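Probable transcriptional regulatory protein NarL (Mycobacterium tuberculosis, PDB 3EUL) probably regulates aerobic nitrate-metabolism genes through its phosphorylatable receiver domain, binding promoters together with DevR after phosphorylation by NarS. Local coordinates at residues A[21-26]-A[70-75]. Numbering follows the deposited sequence.
Sequences GDDHPL and RMPGMD
At the acidic phosphorylation pocket of the CheY-like receiver domain, Asp23 meets Pro72 of the loop that follows the strand bearing Asp68, the probable phosphorylation site; beneath them Gly21 packs on Met71. Asp23 runs obliquely past the CG-CD edge of Pro72: its CB is 3.7 Å from Pro72 CD, and its OD2 is 3.7 Å from Pro72 CG. A chi1 of 78° sets CG between the backbone N and carbonyl carbon, which turns OD2 toward Pro72. Proline suits this spot because its ring offers a rigid apolar flank. Deeper in, Met71 SD packs close against the Gly21 backbone, 4.0 Å from Gly21 C and 4.1 Å from Gly21 O; glycine suits the place, having no side chain in the way. No hydrogen bond joins the two segments. Asp22 instead shapes its own loop through an Asx turn, OD1 accepting from His24 N at 2.8 Å just before helix 25-38, while OD2 forms a salt bridge with Lys118. Paired acids, here Asp22 and Asp23 beside Asp68, and a lysine are characteristic of receivers, where the acids commonly bind magnesium. Gly21 ends strand 16-21, hydrogen-bonded to strand 64-68 alongside, and Met71 reaches on to Val79 of helix 76-85.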
ATOM      1  N   GLY A  21      -2.837   0.819  -4.803  1.00 19.41           N
ATOM      2  CA  GLY A  21      -3.794   1.894  -4.961  1.00 20.60           C
ATOM      3  C   GLY A  21      -3.076   3.206  -5.219  1.00 21.02           C
ATOM      4  O   GLY A  21      -2.174   3.569  -4.471  1.00 20.26           O
ATOM      5  N   ASP A  22      -3.450   3.885  -6.315  1.00 22.26           N
ATOM      6  CA  ASP A  22      -2.916   5.204  -6.680  1.00 23.02           C
ATOM      7  C   ASP A  22      -3.827   5.748  -7.769  1.00 23.81           C
ATOM      8  O   ASP A  22      -4.277   5.000  -8.635  1.00 23.39           O
ATOM      9  CB  ASP A  22      -1.474   5.107  -7.181  1.00 23.00           C
ATOM     10  CG  ASP A  22      -0.701   6.439  -7.102  1.00 25.04           C
ATOM     11  OD1 ASP A  22      -1.090   7.455  -7.738  1.00 25.96           O
ATOM     12  OD2 ASP A  22       0.358   6.459  -6.419  1.00 30.86           O
ATOM     13  N   ASP A  23      -4.106   7.046  -7.710  1.00 24.67           N
ATOM     14  CA  ASP A  23      -4.939   7.687  -8.732  1.00 25.56           C
ATOM     15  C   ASP A  23      -4.132   8.259  -9.897  1.00 25.51           C
ATOM     16  O   ASP A  23      -4.727   8.834 -10.822  1.00 24.89           O
ATOM     17  CB  ASP A  23      -5.832   8.756  -8.100  1.00 26.25           C
ATOM     18  CG  ASP A  23      -5.094  10.052  -7.785  1.00 30.08           C
ATOM     19  OD1 ASP A  23      -3.873  10.045  -7.483  1.00 36.14           O
ATOM     20  OD2 ASP A  23      -5.760  11.099  -7.820  1.00 33.99           O
ATOM     21  N   HIS A  24      -2.801   8.123  -9.859  1.00 24.79           N
ATOM     22  CA  HIS A  24      -1.974   8.375 -11.041  1.00 25.77           C
ATOM     23  C   HIS A  24      -1.656   7.053 -11.748  1.00 25.54           C
ATOM     24  O   HIS A  24      -0.792   6.295 -11.278  1.00 24.70           O
ATOM     25  CB  HIS A  24      -0.653   9.054 -10.669  1.00 26.27           C
ATOM     26  CG  HIS A  24      -0.797  10.410 -10.058  1.00 26.57           C
ATOM     27  ND1 HIS A  24       0.242  11.028  -9.398  1.00 26.65           N
ATOM     28  CD2 HIS A  24      -1.832  11.284 -10.037  1.00 25.51           C
ATOM     29  CE1 HIS A  24      -0.149  12.220  -8.986  1.00 27.22           C
ATOM     30  NE2 HIS A  24      -1.407  12.395  -9.356  1.00 26.39           N
ATOM     31  N   PRO A  25      -2.304   6.795 -12.905  1.00 26.39           N
ATOM     32  CA  PRO A  25      -2.176   5.541 -13.675  1.00 26.12           C
ATOM     33  C   PRO A  25      -0.731   5.093 -13.918  1.00 26.00           C
ATOM     34  O   PRO A  25      -0.397   3.953 -13.652  1.00 26.18           O
ATOM     35  CB  PRO A  25      -2.835   5.881 -15.010  1.00 26.73           C
ATOM     36  CG  PRO A  25      -3.782   6.982 -14.691  1.00 27.11           C
ATOM     37  CD  PRO A  25      -3.222   7.751 -13.567  1.00 25.83           C
ATOM     38  N   LEU A  26       0.116   6.003 -14.386  1.00 25.11           N
ATOM     39  CA  LEU A  26       1.515   5.679 -14.690  1.00 25.22           C
ATOM     40  C   LEU A  26       2.386   5.342 -13.469  1.00 24.61           C
ATOM     41  O   LEU A  26       3.281   4.514 -13.559  1.00 23.25           O
ATOM     42  CB  LEU A  26       2.127   6.814 -15.483  1.00 24.99           C
ATOM     43  CG  LEU A  26       1.517   7.030 -16.880  1.00 26.57           C
ATOM     44  CD1 LEU A  26       2.228   8.161 -17.595  1.00 28.63           C
ATOM     45  CD2 LEU A  26       1.579   5.763 -17.706  1.00 24.47           C
ATOM     46  N   ARG A  70      -2.469  10.019  -0.596  1.00 22.94           N
ATOM     47  CA  ARG A  70      -3.539  10.881  -1.077  1.00 24.75           C
ATOM     48  C   ARG A  70      -4.440  10.235  -2.130  1.00 25.42           C
ATOM     49  O   ARG A  70      -4.671  10.767  -3.209  1.00 26.78           O
ATOM     50  CB  ARG A  70      -2.969  12.210  -1.577  1.00 25.73           C
ATOM     51  CG  ARG A  70      -2.591  13.140  -0.405  1.00 28.13           C
ATOM     52  CD  ARG A  70      -3.725  14.097  -0.065  1.00 33.45           C
ATOM     53  NE  ARG A  70      -3.801  15.068  -1.150  1.00 37.73           N
ATOM     54  CZ  ARG A  70      -4.514  16.187  -1.171  1.00 38.39           C
ATOM     55  NH1 ARG A  70      -5.280  16.541  -0.153  1.00 40.99           N
ATOM     56  NH2 ARG A  70      -4.466  16.946  -2.255  1.00 39.60           N
ATOM     57  N   MET A  71      -5.002   9.095  -1.802  1.00 25.91           N
ATOM     58  CA  MET A  71      -6.031   8.539  -2.670  1.00 26.19           C
ATOM     59  C   MET A  71      -7.294   9.379  -2.520  1.00 25.41           C
ATOM     60  O   MET A  71      -7.595   9.808  -1.421  1.00 24.43           O
ATOM     61  CB  MET A  71      -6.287   7.119  -2.303  1.00 26.60           C
ATOM     62  CG  MET A  71      -5.207   6.192  -2.875  1.00 26.55           C
ATOM     63  SD  MET A  71      -5.565   4.566  -2.355  1.00 32.09           S
ATOM     64  CE  MET A  71      -5.851   4.873  -0.609  1.00 33.29           C
ATOM     65  N   PRO A  72      -8.047   9.582  -3.617  1.00 25.45           N
ATOM     66  CA  PRO A  72      -9.325  10.269  -3.480  1.00 25.60           C
ATOM     67  C   PRO A  72     -10.359   9.459  -2.683  1.00 25.47           C
ATOM     68  O   PRO A  72     -10.277   8.221  -2.605  1.00 25.58           O
ATOM     69  CB  PRO A  72      -9.798  10.454  -4.926  1.00 25.74           C
ATOM     70  CG  PRO A  72      -8.657  10.040  -5.795  1.00 25.92           C
ATOM     71  CD  PRO A  72      -7.803   9.154  -5.002  1.00 25.25           C
ATOM     72  N   GLY A  73     -11.283  10.179  -2.052  1.00 24.73           N
ATOM     73  CA  GLY A  73     -12.465   9.614  -1.398  1.00 24.98           C
ATOM     74  C   GLY A  73     -12.204   9.114   0.001  1.00 24.86           C
ATOM     75  O   GLY A  73     -13.014   9.276   0.907  1.00 25.28           O
ATOM     76  N   MET A  74     -11.062   8.497   0.175  1.00 24.90           N
ATOM     77  CA  MET A  74     -10.666   8.009   1.484  1.00 24.84           C
ATOM     78  C   MET A  74      -9.160   7.864   1.387  1.00 23.48           C
ATOM     79  O   MET A  74      -8.669   7.175   0.514  1.00 23.45           O
ATOM     80  CB  MET A  74     -11.388   6.703   1.730  1.00 25.90           C
ATOM     81  CG  MET A  74     -11.023   5.969   2.951  1.00 26.14           C
ATOM     82  SD  MET A  74     -12.053   4.481   3.072  1.00 28.82           S
ATOM     83  CE  MET A  74     -11.411   3.939   4.627  1.00 31.14           C
ATOM     84  N   ASP A  75      -8.429   8.624   2.192  1.00 21.85           N
ATOM     85  CA  ASP A  75      -6.998   8.684   2.047  1.00 22.81           C
ATOM     86  C   ASP A  75      -6.346   7.431   2.595  1.00 21.48           C
ATOM     87  O   ASP A  75      -7.028   6.602   3.211  1.00 22.24           O
ATOM     88  CB  ASP A  75      -6.399   9.985   2.642  1.00 22.61           C
ATOM     89  CG  ASP A  75      -6.401  10.050   4.163  1.00 24.63           C
ATOM     90  OD1 ASP A  75      -6.011   9.088   4.875  1.00 24.56           O
ATOM     91  OD2 ASP A  75      -6.709  11.170   4.645  1.00 26.91           O
TER